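Local coordinates for protein putative aminotransferase (Actinomadura melliaura, PDB 4ZWV) that probably transfers amino groups to a sugar precursor, using pyridoxal 5'-phosphate as cofactor, in the biosynthesis of the aminopentose of the indolocarbazole AT2433, at residues A[272-277]-A[366-371]; A[280-285]-A[296-301]; A[14-19]-A[249-254]; A[32-37]-A[241-246]. All coordinates share one frame; numbering follows the deposited sequence. Where two conformers were deposited one is given.

Contact 1 of 4, residues A[272-277]-A[366-371]; sequences KELTGV and ATIRSG
The C-terminal end of helix 243-273, where the chain leaves helical geometry at L274 and heads for strand 280-282, is met by R369 from the C-terminal part of helix 358-369. This is a worked case of one guanidinium serving two main-chain carbonyls at a helix end. A single nitrogen, R369 NH1, donates to both E273 O, 2.7 Å from it, and T275 O, 2.9 Å from it. The bond to T275 O is the straighter one (151° at the hydrogen); E273 O is approached from well above its carbonyl plane. Both oxygens sit at the edge of the guanidinium, near its plane. R369 reaches them through a bend at chi3 (77°), which brings NH1 up to both oxygens. R369 NH2 donates to a water 2.8 Å away, and that water donates in turn to T275 O.

Beneath the polar part lies an apolar one. V277 CG2 covers one face of the guanidinium, 3.6 Å from R369 NH1, while V277 CG1, anti to its backbone N (chi1 178°), is directed at I368. The branch methyl I368 CG2 stands 4.1 Å from V277 CG1 and just as far from L274 CD2, and the side chains of L274 and I368 cross at about a right angle. Farther in, I368 rests on F306 and M310 of helix 303-312, and L274 on L282.

The chemistry implies that a cationic group, still partly in solvent, probably offsets the partial negative charge at this helix end, while its N-H bonds tie the C-terminal helix to the turn.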
# COMPACT_ATOMS: atom_id res chain seq x y z
N LYS A 272 1.99 9.19 39.28
CA LYS A 272 2.25 9.28 40.71
C LYS A 272 3.36 10.28 41.04
O LYS A 272 3.30 10.96 42.07
CB LYS A 272 2.63 7.90 41.26
CG LYS A 272 2.97 7.86 42.75
CD LYS A 272 3.46 6.47 43.15
CE LYS A 272 3.75 6.37 44.64
NZ LYS A 272 4.82 7.31 45.09
N GLU A 273 4.35 10.37 40.17
CA GLU A 273 5.60 11.06 40.49
C GLU A 273 5.75 12.44 39.86
O GLU A 273 6.69 13.16 40.17
CB GLU A 273 6.78 10.18 40.08
CG GLU A 273 6.81 8.80 40.75
CD GLU A 273 7.09 8.87 42.24
OE1 GLU A 273 7.59 9.91 42.71
OE2 GLU A 273 6.80 7.87 42.93
N LEU A 274 4.83 12.79 38.96
CA LEU A 274 4.88 14.07 38.26
C LEU A 274 3.79 15.06 38.72
O LEU A 274 3.46 15.99 37.99
CB LEU A 274 4.79 13.87 36.74
CG LEU A 274 6.02 13.21 36.10
CD1 LEU A 274 5.86 13.12 34.58
CD2 LEU A 274 7.30 13.96 36.47
N THR A 275 3.20 14.82 39.88
CA THR A 275 2.23 15.77 40.44
C THR A 275 2.90 16.97 41.10
O THR A 275 4.01 16.86 41.62
CB THR A 275 1.31 15.10 41.49
OG1 THR A 275 2.07 14.77 42.66
CG2 THR A 275 0.62 13.87 40.91
N GLY A 276 2.24 18.12 41.09
CA GLY A 276 2.76 19.25 41.84
C GLY A 276 4.01 19.88 41.24
O GLY A 276 4.77 20.52 41.94
N VAL A 277 4.24 19.63 39.95
CA VAL A 277 5.40 20.21 39.28
C VAL A 277 5.04 21.58 38.69
O VAL A 277 4.12 21.69 37.89
CB VAL A 277 5.91 19.29 38.17
CG1 VAL A 277 7.09 19.95 37.44
CG2 VAL A 277 6.33 17.96 38.75
N ALA A 366 13.20 12.81 37.57
CA ALA A 366 14.14 13.66 38.29
C ALA A 366 14.51 14.90 37.47
O ALA A 366 14.65 16.00 38.01
CB ALA A 366 15.40 12.88 38.66
N THR A 367 14.66 14.70 36.16
CA THR A 367 14.99 15.80 35.27
C THR A 367 13.86 16.83 35.23
O THR A 367 14.10 18.02 35.42
CB THR A 367 15.30 15.29 33.85
OG1 THR A 367 16.46 14.44 33.89
CG2 THR A 367 15.57 16.45 32.91
N ILE A 368 12.64 16.36 35.02
CA ILE A 368 11.48 17.25 34.99
C ILE A 368 11.30 17.98 36.33
O ILE A 368 11.08 19.20 36.35
CB ILE A 368 10.20 16.47 34.64
CG1 ILE A 368 10.26 15.98 33.20
CG2 ILE A 368 8.96 17.35 34.83
CD1 ILE A 368 9.11 15.06 32.82
N ARG A 369 11.42 17.26 37.44
CA ARG A 369 11.17 17.87 38.74
C ARG A 369 12.25 18.87 39.16
O ARG A 369 12.04 19.65 40.09
CB ARG A 369 11.00 16.79 39.82
CG ARG A 369 9.72 15.98 39.66
CD ARG A 369 9.38 15.15 40.89
NE ARG A 369 8.82 15.98 41.95
CZ ARG A 369 7.51 16.16 42.16
NH1 ARG A 369 6.62 15.54 41.40
NH2 ARG A 369 7.10 16.94 43.15
N SER A 370 13.39 18.86 38.48
CA SER A 370 14.46 19.80 38.78
C SER A 370 14.23 21.16 38.11
O SER A 370 14.98 22.11 38.36
CB SER A 370 15.82 19.23 38.36
OG SER A 370 15.96 19.19 36.95
N GLY A 371 13.20 21.25 37.26
CA GLY A 371 12.81 22.52 36.66
C GLY A 371 13.51 22.84 35.35
O GLY A 371 14.46 22.17 34.96
O HOH W 1 4.86 16.61 44.77

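Contact 2 of 4, residues A[280-285]-A[296-301]; sequences LELLQR and YDVKVD
Y296 opens strand 296-300, the middle strand of a three-stranded antiparallel sheet, and the edge of its ring meets L282 of the outer strand 280-282. L282 CD2 lies 3.6 Å from Y296 OH, which is hydrogen-bonded to D271.

At D297 the strands have not yet come together, and water fills the role of direct bonds: one molecule donates to D297 O and accepts from L283 N, while two others link R285 NH2 to D297, one through OD2 and one through the backbone N. The other carboxylate oxygen, D297 OD1, is bonded to S349. The side chain of D297 lies about 8 Å from that of H164, a residue of the cofactor site.

V298 turns to the face shared with L280 and L282. The side chains of V298 and L282 lie side by side, V298 CG1 3.9 Å from L282 CD2, and V298 CG2 meets L280 CD1.

K299 forms the hydrogen-bonded pair with E281: E281 N reaches K299 O at 2.8 Å, and K299 N reaches E281 O at 3.0 Å. A bend at chi3 (-70°) turns the ammonium end of K299 toward E281, yet their salt bridge is long, K299 NZ standing 3.6 Å from E281 OE1. K299 NZ also binds P105 O and a water shared with L282 O, while E281 pairs with R346.

V300 ends the strand opposite L280, its CG1 methyl 3.9 Å from L280 CD1.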
# COMPACT_ATOMS: atom_id res chain seq x y z
N LEU A 280 3.91 22.27 34.87
CA LEU A 280 3.54 21.02 34.21
C LEU A 280 2.14 20.57 34.61
O LEU A 280 1.81 20.48 35.80
CB LEU A 280 4.56 19.91 34.52
CG LEU A 280 4.37 18.61 33.74
CD1 LEU A 280 5.71 17.99 33.38
CD2 LEU A 280 3.52 17.61 34.51
N GLU A 281 1.31 20.29 33.61
CA GLU A 281 -0.05 19.84 33.83
C GLU A 281 -0.23 18.44 33.26
O GLU A 281 0.13 18.18 32.12
CB GLU A 281 -1.04 20.82 33.19
CG GLU A 281 -2.50 20.55 33.50
CD GLU A 281 -3.42 21.59 32.90
OE1 GLU A 281 -3.00 22.28 31.95
OE2 GLU A 281 -4.57 21.71 33.37
N LEU A 282 -0.75 17.53 34.08
CA LEU A 282 -1.04 16.17 33.64
C LEU A 282 -2.40 16.08 32.97
O LEU A 282 -3.27 16.94 33.18
CB LEU A 282 -0.99 15.21 34.83
CG LEU A 282 0.32 15.13 35.63
CD1 LEU A 282 0.14 14.20 36.81
CD2 LEU A 282 1.46 14.65 34.74
N LEU A 283 -2.58 15.07 32.13
CA LEU A 283 -3.90 14.78 31.56
C LEU A 283 -4.65 13.85 32.51
O LEU A 283 -4.11 12.83 32.95
CB LEU A 283 -3.76 14.16 30.17
CG LEU A 283 -3.27 15.15 29.11
CD1 LEU A 283 -2.90 14.43 27.84
CD2 LEU A 283 -4.34 16.20 28.83
N GLN A 284 -5.89 14.19 32.83
CA GLN A 284 -6.71 13.36 33.71
C GLN A 284 -7.47 12.31 32.89
O GLN A 284 -8.29 12.66 32.05
CB GLN A 284 -7.69 14.22 34.52
CG GLN A 284 -7.03 15.24 35.43
CD GLN A 284 -6.21 14.59 36.54
OE1 GLN A 284 -5.02 14.85 36.68
NE2 GLN A 284 -6.86 13.74 37.32
N ARG A 285 -7.19 11.03 33.14
CA ARG A 285 -7.79 9.94 32.37
C ARG A 285 -8.93 9.29 33.15
O ARG A 285 -8.86 9.16 34.37
CB ARG A 285 -6.75 8.90 31.99
CG ARG A 285 -5.51 9.46 31.31
CD ARG A 285 -5.86 10.28 30.09
NE ARG A 285 -4.68 10.52 29.26
CZ ARG A 285 -4.70 11.16 28.11
NH1 ARG A 285 -5.85 11.64 27.64
NH2 ARG A 285 -3.58 11.32 27.42
N TYR A 296 3.45 9.22 26.51
CA TYR A 296 2.84 9.82 27.70
C TYR A 296 2.82 11.34 27.53
O TYR A 296 3.87 11.98 27.51
CB TYR A 296 3.61 9.40 28.96
CG TYR A 296 2.96 9.87 30.24
CD1 TYR A 296 2.04 9.08 30.91
CD2 TYR A 296 3.27 11.12 30.79
CE1 TYR A 296 1.43 9.51 32.09
CE2 TYR A 296 2.67 11.56 31.97
CZ TYR A 296 1.76 10.75 32.61
OH TYR A 296 1.16 11.18 33.77
N ASP A 297 1.63 11.91 27.41
CA ASP A 297 1.49 13.34 27.16
C ASP A 297 1.40 14.17 28.43
O ASP A 297 0.74 13.77 29.41
CB ASP A 297 0.26 13.63 26.31
CG ASP A 297 0.47 13.32 24.84
OD1 ASP A 297 1.60 12.95 24.47
OD2 ASP A 297 -0.50 13.45 24.06
N VAL A 298 2.05 15.33 28.42
CA VAL A 298 1.85 16.36 29.43
C VAL A 298 1.74 17.72 28.74
O VAL A 298 1.95 17.82 27.54
CB VAL A 298 2.99 16.39 30.48
CG1 VAL A 298 3.07 15.07 31.24
CG2 VAL A 298 4.32 16.70 29.82
N LYS A 299 1.38 18.74 29.50
CA LYS A 299 1.34 20.10 28.97
C LYS A 299 2.23 20.98 29.82
O LYS A 299 2.12 20.97 31.04
CB LYS A 299 -0.10 20.62 28.94
CG LYS A 299 -1.01 19.85 27.97
CD LYS A 299 -2.48 20.27 28.08
CE LYS A 299 -3.10 19.81 29.38
NZ LYS A 299 -4.56 20.13 29.48
N VAL A 300 3.14 21.74 29.19
CA VAL A 300 4.09 22.54 29.96
C VAL A 300 4.13 24.02 29.57
O VAL A 300 3.89 24.38 28.41
CB VAL A 300 5.54 21.98 29.84
CG1 VAL A 300 5.63 20.59 30.43
CG2 VAL A 300 6.01 21.98 28.39
N ASP A 301 4.43 24.86 30.56
CA ASP A 301 4.78 26.26 30.35
C ASP A 301 6.23 26.35 29.90
O ASP A 301 7.05 25.50 30.26
CB ASP A 301 4.59 27.07 31.63
CG ASP A 301 3.17 27.02 32.14
OD1 ASP A 301 2.24 26.80 31.34
OD2 ASP A 301 2.98 27.22 33.36
O HOH W 2 -5.11 22.94 29.28
O HOH W 3 -5.22 18.48 31.76
O HOH W 4 -0.55 13.06 31.76
O HOH W 5 -2.74 12.22 24.93
O HOH W 6 -0.98 10.19 28.22

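Contact 3 of 4, residues A[14-19]-A[249-254]; sequences PTALDR and GLANLE
T15 OG1, 3.3 Å from A251 CB, is held by two polar partners at once: the hydroxyl of S13 and a water 2.7 Å from T15 OG1. That water donates to E254 OE2, 2.8 Å from it, making a solvent bridge from the start of one helix to the flank of another. With chi1 at 68°, OG1 sits between the backbone N and the carbonyl carbon of T15, facing the long helix 243-273.

The rest of the contact is built round one small methyl. A251 CB nestles against the turn 15-19, with A16 CA 3.5 Å from it and both A16 CB and R19 CG at 4.0 Å. So short a side chain lets the two backbones come close, the CA atoms of A16 and A251 being 5.1 Å apart.

R19 then reaches across L250. Bends at chi2 (-69°) and chi3 fold its chain so that L250 CB lies over one face of the guanidinium, 3.7 Å from R19 NH1 and displaced toward the rim of the group. L250 CD1 meets R19 NH2 as well. The nitrogens find their charge partners elsewhere, in E37 and E22.

A16 also packs on F24 of the second subunit, and L17 on L17 of that subunit. The arrangement, an N-terminal helix laid against the long interdomain helix beside the dimer interface, fits the fold type I architecture of DegT/DnrJ/EryC1 aminotransferases.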
# COMPACT_ATOMS: atom_id res chain seq x y z
N PRO A 14 13.23 -11.98 18.94
CA PRO A 14 14.29 -12.83 18.41
C PRO A 14 13.75 -14.13 17.80
O PRO A 14 14.53 -14.91 17.28
CB PRO A 14 15.16 -13.12 19.64
CG PRO A 14 14.27 -12.91 20.81
CD PRO A 14 13.34 -11.80 20.40
N THR A 15 12.44 -14.34 17.86
CA THR A 15 11.83 -15.48 17.17
C THR A 15 11.33 -15.13 15.78
O THR A 15 10.92 -16.01 15.03
CB THR A 15 10.65 -16.06 17.97
OG1 THR A 15 9.57 -15.12 17.99
CG2 THR A 15 11.05 -16.38 19.40
N ALA A 16 11.35 -13.84 15.42
CA ALA A 16 10.85 -13.43 14.10
C ALA A 16 11.66 -14.05 12.97
O ALA A 16 11.10 -14.43 11.93
CB ALA A 16 10.85 -11.91 13.98
N LEU A 17 12.97 -14.16 13.15
CA LEU A 17 13.81 -14.71 12.08
C LEU A 17 13.41 -16.15 11.78
O LEU A 17 13.38 -16.57 10.63
CB LEU A 17 15.29 -14.61 12.46
CG LEU A 17 16.28 -14.92 11.33
CD1 LEU A 17 16.08 -13.93 10.19
CD2 LEU A 17 17.72 -14.86 11.86
N ASP A 18 13.11 -16.91 12.84
CA ASP A 18 12.63 -18.30 12.70
C ASP A 18 11.34 -18.35 11.86
O ASP A 18 11.20 -19.21 10.99
CB ASP A 18 12.40 -18.91 14.09
CG ASP A 18 11.57 -20.21 14.05
OD1 ASP A 18 10.32 -20.13 14.11
OD2 ASP A 18 12.18 -21.29 13.98
N ARG A 19 10.43 -17.43 12.11
CA ARG A 19 9.17 -17.42 11.37
C ARG A 19 9.37 -17.00 9.92
O ARG A 19 8.75 -17.57 9.02
CB ARG A 19 8.15 -16.49 12.03
CG ARG A 19 7.56 -17.03 13.31
CD ARG A 19 6.67 -18.22 13.01
NE ARG A 19 5.55 -18.31 13.95
CZ ARG A 19 4.39 -18.88 13.67
NH1 ARG A 19 3.44 -18.92 14.59
NH2 ARG A 19 4.18 -19.42 12.47
N GLY A 249 4.39 -10.68 12.67
CA GLY A 249 3.35 -10.42 13.65
C GLY A 249 3.12 -11.59 14.58
O GLY A 249 2.98 -11.40 15.79
N LEU A 250 3.09 -12.81 14.04
CA LEU A 250 2.91 -14.00 14.87
C LEU A 250 4.01 -14.12 15.91
O LEU A 250 3.75 -14.43 17.08
CB LEU A 250 2.88 -15.26 14.00
CG LEU A 250 1.54 -15.48 13.29
CD1 LEU A 250 1.67 -16.41 12.08
CD2 LEU A 250 0.50 -15.98 14.27
N ALA A 251 5.25 -13.85 15.50
CA ALA A 251 6.38 -13.91 16.41
C ALA A 251 6.27 -12.87 17.51
O ALA A 251 6.68 -13.11 18.65
CB ALA A 251 7.69 -13.73 15.64
N ASN A 252 5.72 -11.72 17.17
CA ASN A 252 5.67 -10.62 18.13
C ASN A 252 4.47 -10.69 19.07
O ASN A 252 4.42 -9.97 20.08
CB ASN A 252 5.71 -9.30 17.38
CG ASN A 252 7.10 -8.98 16.88
OD1 ASN A 252 8.09 -9.40 17.47
ND2 ASN A 252 7.18 -8.25 15.77
N LEU A 253 3.52 -11.57 18.77
CA LEU A 253 2.35 -11.73 19.63
C LEU A 253 2.73 -12.27 21.00
O LEU A 253 2.06 -11.98 21.99
CB LEU A 253 1.33 -12.66 18.99
CG LEU A 253 0.28 -12.01 18.09
CD1 LEU A 253 -0.57 -13.09 17.45
CD2 LEU A 253 -0.58 -11.06 18.91
N GLU A 254 3.81 -13.05 21.05
CA GLU A 254 4.19 -13.72 22.29
C GLU A 254 4.42 -12.77 23.45
O GLU A 254 4.07 -13.07 24.59
CB GLU A 254 5.46 -14.55 22.07
CG GLU A 254 5.17 -15.98 21.66
CD GLU A 254 4.28 -16.07 20.44
OE1 GLU A 254 3.20 -16.70 20.54
OE2 GLU A 254 4.65 -15.50 19.39
O HOH W 7 7.36 -15.97 19.37

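Contact 4 of 4, residues A[32-37]-A[241-246]; sequences GPRVAE and MTDLNA
The carboxylate of D243 takes three backbone N-H groups from the start of helix 33-46. D243 OD1 accepts from G32 N at 2.8 Å and from V35 N at 3.0 Å, the two donors coming from opposite faces of the carboxylate plane. D243 OD2 accepts from R34 N, also at 3.0 Å and nearly straight (166°). All three donors stand well out of the plane, so the group is clasped by the helix end instead of being met edge-on. Its negative charge would probably be favoured by the helix dipole.

Carbon atoms close round it. P33 CD approaches D243 OD2 to 3.3 Å, and R34 CB lies 3.4 Å from D243 CG. The R34 guanidinium leads away, gripping E37 OE1 side-on with NE and NH1.

Farther out, with V35 CG1 anti to the backbone N (chi1 164°), V35 CG2 is left beside that N and fits between M241 O and A246 CB, 3.4 and 3.9 Å away. M241, a selenomethionine, continues the packing onto F38 and S53. Its side chain lies about 9 Å from G57 and S185, which bind the cofactor. The motif, a helix N-terminus bound by an outside carboxylate, joins the starts of helices 33-46 and 243-273.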
# COMPACT_ATOMS: atom_id res chain seq x y z
N GLY A 32 -1.36 -16.16 2.43
CA GLY A 32 -1.66 -17.58 2.55
C GLY A 32 -1.86 -18.04 3.98
O GLY A 32 -2.56 -17.37 4.76
N PRO A 33 -1.25 -19.17 4.34
CA PRO A 33 -1.53 -19.78 5.65
C PRO A 33 -1.05 -18.96 6.85
O PRO A 33 -1.69 -19.05 7.90
CB PRO A 33 -0.79 -21.13 5.58
CG PRO A 33 0.22 -20.96 4.50
CD PRO A 33 -0.40 -20.03 3.50
N ARG A 34 0.02 -18.19 6.72
CA ARG A 34 0.46 -17.41 7.88
C ARG A 34 -0.52 -16.26 8.14
O ARG A 34 -0.82 -15.95 9.28
CB ARG A 34 1.88 -16.86 7.69
CG ARG A 34 2.95 -17.93 7.45
CD ARG A 34 3.33 -18.71 8.72
NE ARG A 34 2.28 -19.61 9.17
CZ ARG A 34 1.98 -20.77 8.61
NH1 ARG A 34 1.00 -21.51 9.11
NH2 ARG A 34 2.65 -21.20 7.55
N VAL A 35 -1.02 -15.65 7.07
CA VAL A 35 -2.05 -14.62 7.22
C VAL A 35 -3.28 -15.20 7.91
O VAL A 35 -3.82 -14.59 8.83
CB VAL A 35 -2.44 -14.03 5.85
CG1 VAL A 35 -3.78 -13.27 5.96
CG2 VAL A 35 -1.35 -13.12 5.34
N ALA A 36 -3.70 -16.39 7.49
CA ALA A 36 -4.85 -17.04 8.12
C ALA A 36 -4.60 -17.32 9.61
O ALA A 36 -5.47 -17.08 10.44
CB ALA A 36 -5.19 -18.34 7.39
N GLU A 37 -3.39 -17.79 9.92
CA GLU A 37 -3.01 -18.08 11.30
C GLU A 37 -3.01 -16.82 12.17
O GLU A 37 -3.51 -16.80 13.29
CB GLU A 37 -1.62 -18.74 11.33
CG GLU A 37 -1.15 -19.14 12.73
CD GLU A 37 0.27 -19.70 12.77
OE1 GLU A 37 0.89 -19.87 11.70
OE2 GLU A 37 0.76 -19.97 13.89
N MSE A 241 -2.38 -7.96 3.46
CA MSE A 241 -1.13 -8.38 4.10
C MSE A 241 -0.69 -9.72 3.50
O MSE A 241 -1.54 -10.55 3.16
CB MSE A 241 -1.32 -8.53 5.62
CG MSE A 241 -0.05 -8.93 6.35
SE MSE A 241 -0.34 -9.36 8.21
CE MSE A 241 -0.96 -7.63 8.85
N THR A 242 0.62 -9.94 3.41
CA THR A 242 1.14 -11.22 2.93
C THR A 242 1.82 -11.99 4.05
O THR A 242 1.98 -11.48 5.17
CB THR A 242 2.13 -11.01 1.80
OG1 THR A 242 3.21 -10.22 2.30
CG2 THR A 242 1.45 -10.30 0.64
N ASP A 243 2.22 -13.23 3.76
CA ASP A 243 2.71 -14.13 4.81
C ASP A 243 4.03 -13.69 5.44
O ASP A 243 4.26 -13.99 6.61
CB ASP A 243 2.86 -15.56 4.26
CG ASP A 243 1.56 -16.36 4.36
OD1 ASP A 243 0.48 -15.75 4.52
OD2 ASP A 243 1.63 -17.60 4.28
N LEU A 244 4.89 -12.98 4.71
CA LEU A 244 6.13 -12.49 5.30
C LEU A 244 5.85 -11.63 6.53
O LEU A 244 6.45 -11.81 7.61
CB LEU A 244 6.94 -11.69 4.28
CG LEU A 244 8.18 -10.94 4.78
CD1 LEU A 244 9.24 -11.90 5.32
CD2 LEU A 244 8.75 -10.07 3.66
N ASN A 245 4.90 -10.71 6.39
CA ASN A 245 4.60 -9.81 7.49
C ASN A 245 3.73 -10.48 8.53
O ASN A 245 3.91 -10.23 9.72
CB ASN A 245 3.95 -8.54 6.93
CG ASN A 245 4.88 -7.83 5.97
OD1 ASN A 245 4.74 -7.97 4.75
ND2 ASN A 245 5.88 -7.13 6.51
N ALA A 246 2.84 -11.37 8.12
CA ALA A 246 2.05 -12.10 9.12
C ALA A 246 2.95 -12.96 10.01
O ALA A 246 2.69 -13.09 11.21
CB ALA A 246 0.99 -12.97 8.45

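How the contacts relate
Helix 243-273 unites three of the four contacts. Contact 4 lies at its N-terminal end, contact 3 about two turns further along and contact 1 at its far end; strand 280-282 of contact 2 follows. Contacts 3 and 4 are neighbours, with centres about 12 Å apart: R19 of the former forms a salt bridge with E37 of the latter, and L250 touches R34 and E37. Contacts 1 and 2 likewise adjoin, I368 packing on L280. Between the centres of contacts 1 and 4 lie about 45 Å. Contact 4 is nested within the loop closed by contact 3, and contact 2 within that of contact 1. The helix thus spans from the dimer interface to the C-terminal three-stranded sheet.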